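Local coordinates for gram-negative insecticidal protein (Chromobacterium piscinae, PDB 6FBM) that is an insecticidal toxin of the MACPF and beta-tripod families that probably acts by forming pores in membranes of its target, as perforin-like proteins do, at residues Thr58-Arg61 with Ser62-Val65; Ser134-Gly137 with Ala138-Arg142; Leu145-Asp148 with Phe149-Leu153. All coordinates share one frame; numbering follows the deposited sequence.

Interaction 1 (Thr58-Arg61 with Ser62-Val65); sequences TFPR and SMHV
The apolar part of this tight turn is led by Phe-59 and Val-65, which meet in a CH-pi contact. Methyl CG2 of Val-65 sits squarely over one face of the Phe-59 ring, 3.6 Å from the ring centroid and only 8° off the ring normal. The ring is carried there by a chi1 of 57°, which sets CG of Phe-59 between its own backbone N and carbonyl carbon. Carbonyl O of Met-63 lies in the ring plane at the edge, 3.6 Å from Phe-59 CE2, so the ring meets a methyl on its face and an oxygen at its rim. The second apolar pair is Pro-60 with Met-63: the methionine chain runs extended beyond CG and lays its terminal CE against CG of the proline at 3.9 Å, with Met-63 SD 4.0 Å from Pro-60 CD. Met-63 also rests on Phe-43 and on Ile-133 of strand 120-134.

A single backbone hydrogen bond closes the turn, from Met-63 N to Pro-60 O at 2.9 Å. At the apex, the hydroxyl OG of Ser-62 is hydrogen-bonded to the carbonyl O of Phe-43.

Pro-60 to Met-63 thus form a type I beta turn that reverses the chain between strand 55-60, half of a two-stranded antiparallel sheet, and the long strand 64-78 of the MACPF sheet.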
loop_
_atom_site.group_PDB
_atom_site.type_symbol
_atom_site.label_atom_id
_atom_site.label_comp_id
_atom_site.label_asym_id
_atom_site.label_seq_id
_atom_site.Cartn_x
_atom_site.Cartn_y
_atom_site.Cartn_z
ATOM N N THR A 58 -17.507 -10.787 -11.983
ATOM C CA THR A 58 -18.775 -10.551 -12.636
ATOM C C THR A 58 -18.574 -10.331 -14.123
ATOM O O THR A 58 -17.504 -9.926 -14.560
ATOM C CB THR A 58 -19.504 -9.348 -12.034
ATOM O OG1 THR A 58 -18.667 -8.212 -12.086
ATOM C CG2 THR A 58 -19.899 -9.638 -10.577
ATOM N N PHE A 59 -19.613 -10.603 -14.893
ATOM C CA PHE A 59 -19.583 -10.451 -16.352
ATOM C C PHE A 59 -21.029 -10.451 -16.824
ATOM O O PHE A 59 -21.903 -10.861 -16.074
ATOM C CB PHE A 59 -18.800 -11.586 -17.011
ATOM C CG PHE A 59 -19.327 -12.935 -16.676
ATOM C CD1 PHE A 59 -18.966 -13.568 -15.505
ATOM C CD2 PHE A 59 -20.202 -13.575 -17.532
ATOM C CE1 PHE A 59 -19.471 -14.817 -15.183
ATOM C CE2 PHE A 59 -20.725 -14.836 -17.218
ATOM C CZ PHE A 59 -20.358 -15.458 -16.038
ATOM N N PRO A 60 -21.292 -9.973 -18.050
ATOM C CA PRO A 60 -22.668 -9.971 -18.533
ATOM C C PRO A 60 -23.263 -11.372 -18.691
ATOM O O PRO A 60 -22.598 -12.272 -19.191
ATOM C CB PRO A 60 -22.555 -9.267 -19.886
ATOM C CG PRO A 60 -21.335 -8.398 -19.717
ATOM C CD PRO A 60 -20.396 -9.313 -19.018
ATOM N N ARG A 61 -24.499 -11.545 -18.218
ATOM C CA ARG A 61 -25.262 -12.797 -18.358
ATOM C C ARG A 61 -25.294 -13.323 -19.779
ATOM O O ARG A 61 -25.285 -14.527 -19.966
ATOM C CB ARG A 61 -26.711 -12.618 -17.905
ATOM C CG ARG A 61 -26.982 -13.222 -16.541
ATOM C CD ARG A 61 -28.350 -12.771 -16.009
ATOM N NE ARG A 61 -28.294 -12.704 -14.549
ATOM C CZ ARG A 61 -28.228 -13.758 -13.726
ATOM N NH1 ARG A 61 -28.345 -15.010 -14.189
ATOM N NH2 ARG A 61 -28.149 -13.548 -12.402
ATOM N N SER A 62 -25.318 -12.423 -20.750
ATOM C CA SER A 62 -25.314 -12.825 -22.137
ATOM C C SER A 62 -24.027 -13.495 -22.608
ATOM O O SER A 62 -24.031 -14.121 -23.674
ATOM C CB SER A 62 -25.614 -11.611 -23.046
ATOM O OG SER A 62 -24.705 -10.529 -22.787
ATOM N N MET A 63 -22.926 -13.387 -21.848
ATOM C CA MET A 63 -21.690 -14.073 -22.226
ATOM C C MET A 63 -21.609 -15.340 -21.449
ATOM O O MET A 63 -22.257 -15.476 -20.395
ATOM C CB MET A 63 -20.460 -13.227 -21.940
ATOM C CG MET A 63 -20.522 -11.841 -22.552
ATOM S SD MET A 63 -18.965 -10.952 -22.330
ATOM C CE MET A 63 -19.423 -9.332 -22.991
ATOM N N HIS A 64 -20.836 -16.276 -21.984
ATOM C CA HIS A 64 -20.578 -17.541 -21.321
ATOM C C HIS A 64 -19.093 -17.601 -20.992
ATOM O O HIS A 64 -18.246 -17.220 -21.805
ATOM C CB HIS A 64 -20.934 -18.708 -22.233
ATOM C CG HIS A 64 -22.395 -19.033 -22.256
ATOM N ND1 HIS A 64 -22.884 -20.234 -22.738
ATOM C CD2 HIS A 64 -23.480 -18.327 -21.858
ATOM C CE1 HIS A 64 -24.205 -20.238 -22.643
ATOM N NE2 HIS A 64 -24.590 -19.088 -22.127
ATOM N N VAL A 65 -18.803 -18.134 -19.810
ATOM C CA VAL A 65 -17.453 -18.289 -19.351
ATOM C C VAL A 65 -17.214 -19.749 -19.112
ATOM O O VAL A 65 -18.000 -20.409 -18.426
ATOM C CB VAL A 65 -17.224 -17.502 -18.049
ATOM C CG1 VAL A 65 -15.835 -17.763 -17.501
ATOM C CG2 VAL A 65 -17.436 -16.006 -18.295
#

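Interaction 2 (Ser134-Gly137 with Ala138-Arg142); sequences SLPG and AATLR
Pro-136 overlaps Thr-140, its ring carbon CB lying 3.5 Å from Thr-140 CB while the threonine methyl CG2 also leans on Pro-136 CB and CG. The two side chains cross at about a right angle. Thr-140 brings its methyl to the proline because CG2 stands opposite the backbone N about the CA-CB bond, leaving OG1 beside that N (chi1 -61°). Leu-141 reaches the same proline with both its methyls: CD2 lies 4.0 Å from Pro-136 CD, and CD1 3.2 Å from Pro-136 O. A looser apolar contact joins that CD1 to CB of Leu-135.

Gly-137 occupies the N-cap position of helix 138-141, and its carbonyl O accepts two backbone hydrogen bonds from the first turn. Leu-141 N donates from 3.1 Å, and Thr-140 N, 3.0 Å from the same oxygen, makes the more bent bond (N-H...O 131°). Around this start of the helix, Leu-135 rests on Phe-43, while Leu-141 packs on Phe-41 and on Tyr-171 of strand 170-177, so the short helix is held against the neighbouring strand.

Across this contact, hydrogen bonding is thus left to the backbone, through the carbonyl O of Gly-137, while the side chains of Pro-136, Thr-140 and Leu-141 meet one another through carbon.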
loop_
_atom_site.group_PDB
_atom_site.type_symbol
_atom_site.label_atom_id
_atom_site.label_comp_id
_atom_site.label_asym_id
_atom_site.label_seq_id
_atom_site.Cartn_x
_atom_site.Cartn_y
_atom_site.Cartn_z
ATOM N N SER A 134 -17.215 -16.399 -24.392
ATOM C CA SER A 134 -17.840 -16.544 -25.702
ATOM C C SER A 134 -19.169 -15.825 -25.723
ATOM O O SER A 134 -19.831 -15.690 -24.703
ATOM C CB SER A 134 -18.012 -18.012 -26.054
ATOM O OG SER A 134 -18.795 -18.665 -25.069
ATOM N N LEU A 135 -19.495 -15.313 -26.899
ATOM C CA LEU A 135 -20.732 -14.593 -27.144
ATOM C C LEU A 135 -21.773 -15.505 -27.793
ATOM O O LEU A 135 -21.442 -16.598 -28.285
ATOM C CB LEU A 135 -20.464 -13.430 -28.097
ATOM C CG LEU A 135 -19.484 -12.373 -27.584
ATOM C CD1 LEU A 135 -19.399 -11.242 -28.586
ATOM C CD2 LEU A 135 -19.909 -11.822 -26.233
ATOM N N PRO A 136 -23.034 -15.043 -27.828
ATOM C CA PRO A 136 -24.035 -15.677 -28.660
ATOM C C PRO A 136 -23.670 -15.649 -30.153
ATOM O O PRO A 136 -22.769 -14.906 -30.596
ATOM C CB PRO A 136 -25.272 -14.798 -28.424
ATOM C CG PRO A 136 -25.092 -14.231 -27.092
ATOM C CD PRO A 136 -23.620 -13.902 -27.106
ATOM N N GLY A 137 -24.403 -16.453 -30.911
ATOM C CA GLY A 137 -24.282 -16.502 -32.367
ATOM C C GLY A 137 -24.780 -15.227 -32.986
ATOM O O GLY A 137 -25.506 -14.470 -32.339
ATOM N N ALA A 138 -24.391 -14.997 -34.225
ATOM C CA ALA A 138 -24.804 -13.817 -35.004
ATOM C C ALA A 138 -26.269 -13.485 -34.894
ATOM O O ALA A 138 -26.643 -12.329 -34.723
ATOM C CB ALA A 138 -24.456 -13.988 -36.479
ATOM N N ALA A 139 -27.090 -14.513 -35.002
ATOM C CA ALA A 139 -28.533 -14.311 -35.013
ATOM C C ALA A 139 -29.099 -13.814 -33.687
ATOM O O ALA A 139 -30.087 -13.106 -33.671
ATOM C CB ALA A 139 -29.240 -15.574 -35.481
ATOM N N THR A 140 -28.473 -14.173 -32.579
ATOM C CA THR A 140 -28.888 -13.661 -31.268
ATOM C C THR A 140 -28.397 -12.230 -31.090
ATOM O O THR A 140 -29.122 -11.365 -30.573
ATOM C CB THR A 140 -28.322 -14.551 -30.158
ATOM O OG1 THR A 140 -28.816 -15.877 -30.300
ATOM C CG2 THR A 140 -28.689 -14.005 -28.760
ATOM N N LEU A 141 -27.161 -11.990 -31.514
ATOM C CA LEU A 141 -26.539 -10.672 -31.389
ATOM C C LEU A 141 -27.205 -9.609 -32.244
ATOM O O LEU A 141 -27.131 -8.417 -31.932
ATOM C CB LEU A 141 -25.042 -10.739 -31.740
ATOM C CG LEU A 141 -24.135 -11.501 -30.749
ATOM C CD1 LEU A 141 -22.792 -11.800 -31.408
ATOM C CD2 LEU A 141 -23.976 -10.693 -29.463
ATOM N N ARG A 142 -27.873 -10.034 -33.312
ATOM C CA ARG A 142 -28.604 -9.124 -34.200
ATOM C C ARG A 142 -29.553 -8.220 -33.458
ATOM O O ARG A 142 -29.697 -7.059 -33.834
ATOM C CB ARG A 142 -29.376 -9.915 -35.257
ATOM C CG ARG A 142 -29.676 -9.138 -36.543
ATOM C CD ARG A 142 -29.282 -9.948 -37.767
ATOM N NE ARG A 142 -29.940 -11.256 -37.768
ATOM C CZ ARG A 142 -29.488 -12.366 -38.370
ATOM N NH1 ARG A 142 -28.344 -12.372 -39.055
ATOM N NH2 ARG A 142 -30.194 -13.494 -38.277
#

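Interaction 3 (Leu145-Asp148 with Phe149-Leu153); sequences LRRD and FRDDL
The guanidinium of Arg-150 carries Leu-145 CB over one face, 3.7 Å above its plane and displaced toward the rim, and the two side chains cross at about a right angle. A bend at chi3 (-62°) folds the otherwise extended arginine back to the leucine, with Arg-142 O as the partner of its NH2. The Phe-149 ring has Leu-153 CB over one face, also off-centre, while Leu-145 CD2 comes at it obliquely, 3.9 Å from CE2. At the edge of the Arg-147 guanidinium, in its plane, lies CB of Asp-148; NH1 of that arginine forms a salt bridge with Asp-148 OD2 at 3.1 Å, its hydrogen bond weak and bent.

Arg-146 is the N-cap of helix 147-154, and successive i to i+4 bonds build the first turns. Arg-150 N binds Arg-146 O at 2.9 Å, Asp-151 N binds Arg-147 O, and Asp-152 N binds Asp-148 O. Leu-145, just ahead of the cap, closes the apolar flank by setting its CD1 3.8 Å from Leu-153 CD2. On that flank Phe-149 also meets the Tyr-167 ring and Leu-153 touches Leu-163 of helix 160-167, while Asp-152 OD2 is hydrogen-bonded to the hydroxyl of Tyr-167.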
loop_
_atom_site.group_PDB
_atom_site.type_symbol
_atom_site.label_atom_id
_atom_site.label_comp_id
_atom_site.label_asym_id
_atom_site.label_seq_id
_atom_site.Cartn_x
_atom_site.Cartn_y
_atom_site.Cartn_z
ATOM N N LEU A 145 -27.464 -5.008 -31.047
ATOM C CA LEU A 145 -26.538 -4.082 -31.663
ATOM C C LEU A 145 -26.700 -2.714 -31.046
ATOM O O LEU A 145 -27.813 -2.324 -30.674
ATOM C CB LEU A 145 -26.802 -3.984 -33.168
ATOM C CG LEU A 145 -26.743 -5.277 -33.968
ATOM C CD1 LEU A 145 -26.961 -4.951 -35.432
ATOM C CD2 LEU A 145 -25.421 -5.999 -33.776
ATOM N N ARG A 146 -25.592 -1.989 -30.921
ATOM C CA ARG A 146 -25.655 -0.598 -30.484
ATOM C C ARG A 146 -26.262 0.184 -31.631
ATOM O O ARG A 146 -26.183 -0.224 -32.788
ATOM C CB ARG A 146 -24.281 -0.034 -30.125
ATOM C CG ARG A 146 -23.627 -0.732 -28.947
ATOM C CD ARG A 146 -22.916 0.154 -27.973
ATOM N NE ARG A 146 -23.844 0.967 -27.184
ATOM C CZ ARG A 146 -24.296 0.660 -25.963
ATOM N NH1 ARG A 146 -23.928 -0.459 -25.329
ATOM N NH2 ARG A 146 -25.133 1.497 -25.353
ATOM N N ARG A 147 -26.854 1.321 -31.287
ATOM C CA ARG A 147 -27.671 2.095 -32.218
ATOM C C ARG A 147 -26.893 2.482 -33.489
ATOM O O ARG A 147 -27.288 2.085 -34.580
ATOM C CB ARG A 147 -28.289 3.313 -31.501
ATOM C CG ARG A 147 -29.377 4.090 -32.263
ATOM C CD ARG A 147 -28.920 5.478 -32.719
ATOM N NE ARG A 147 -28.558 6.370 -31.589
ATOM C CZ ARG A 147 -27.322 6.820 -31.284
ATOM N NH1 ARG A 147 -26.238 6.497 -32.011
ATOM N NH2 ARG A 147 -27.171 7.606 -30.221
ATOM N N ASP A 148 -25.782 3.215 -33.358
ATOM C CA ASP A 148 -25.106 3.720 -34.567
ATOM C C ASP A 148 -24.470 2.605 -35.419
ATOM O O ASP A 148 -24.437 2.710 -36.650
ATOM C CB ASP A 148 -24.155 4.928 -34.348
ATOM C CG ASP A 148 -23.386 4.894 -33.017
ATOM O OD1 ASP A 148 -23.017 3.799 -32.536
ATOM O OD2 ASP A 148 -23.162 5.989 -32.456
ATOM N N PHE A 149 -24.018 1.524 -34.779
ATOM C CA PHE A 149 -23.525 0.380 -35.519
ATOM C C PHE A 149 -24.665 -0.262 -36.307
ATOM O O PHE A 149 -24.506 -0.509 -37.500
ATOM C CB PHE A 149 -22.814 -0.627 -34.610
ATOM C CG PHE A 149 -22.374 -1.888 -35.317
ATOM C CD1 PHE A 149 -21.592 -1.820 -36.454
ATOM C CD2 PHE A 149 -22.734 -3.134 -34.831
ATOM C CE1 PHE A 149 -21.186 -2.969 -37.103
ATOM C CE2 PHE A 149 -22.324 -4.290 -35.467
ATOM C CZ PHE A 149 -21.552 -4.209 -36.600
ATOM N N ARG A 150 -25.811 -0.501 -35.663
ATOM C CA ARG A 150 -26.988 -1.012 -36.379
ATOM C C ARG A 150 -27.339 -0.150 -37.597
ATOM O O ARG A 150 -27.611 -0.690 -38.676
ATOM C CB ARG A 150 -28.226 -1.137 -35.467
ATOM C CG ARG A 150 -29.497 -1.606 -36.192
ATOM C CD ARG A 150 -30.768 -1.576 -35.357
ATOM N NE ARG A 150 -30.654 -2.468 -34.207
ATOM C CZ ARG A 150 -30.679 -3.811 -34.256
ATOM N NH1 ARG A 150 -30.831 -4.482 -35.426
ATOM N NH2 ARG A 150 -30.535 -4.496 -33.112
ATOM N N ASP A 151 -27.339 1.178 -37.422
ATOM C CA ASP A 151 -27.718 2.085 -38.505
ATOM C C ASP A 151 -26.720 1.957 -39.656
ATOM O O ASP A 151 -27.137 1.681 -40.787
ATOM C CB ASP A 151 -27.890 3.535 -38.019
ATOM C CG ASP A 151 -29.169 3.716 -37.135
ATOM O OD1 ASP A 151 -30.039 2.813 -37.074
ATOM O OD2 ASP A 151 -29.332 4.767 -36.467
ATOM N N ASP A 152 -25.425 2.073 -39.348
ATOM C CA ASP A 152 -24.379 1.979 -40.375
ATOM C C ASP A 152 -24.359 0.625 -41.056
ATOM O O ASP A 152 -24.329 0.551 -42.289
ATOM C CB ASP A 152 -22.984 2.282 -39.795
ATOM C CG ASP A 152 -22.804 3.737 -39.434
ATOM O OD1 ASP A 152 -23.576 4.554 -39.949
ATOM O OD2 ASP A 152 -21.902 4.073 -38.640
ATOM N N LEU A 153 -24.390 -0.432 -40.250
ATOM C CA LEU A 153 -24.373 -1.808 -40.746
ATOM C C LEU A 153 -25.484 -2.059 -41.758
ATOM O O LEU A 153 -25.239 -2.655 -42.795
ATOM C CB LEU A 153 -24.494 -2.784 -39.577
ATOM C CG LEU A 153 -24.607 -4.271 -39.874
ATOM C CD1 LEU A 153 -23.332 -4.809 -40.510
ATOM C CD2 LEU A 153 -24.904 -5.011 -38.583
#

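The three contacts follow one another along the chain at one end of the MACPF part of the molecule, their centres 40 to 43 Å from the centre of the chain. Interactions 1 and 2 have centres about 13 Å apart. They touch where strands 64-78 and 120-134 pair, His-64 O lying 2.9 Å from Ser-134 N in a probable hydrogen bond; just beyond the strand ends Met-63 CG packs 3.7 Å from Leu-135 CD2. Interactions 2 and 3, centres about 15 Å apart, are joined by a probable hydrogen bond of 2.8 Å from Arg-150 NH2 to Arg-142 O. Interactions 1 and 3 do not touch, their nearest atoms being about 10 Å apart, so interaction 2 bridges them.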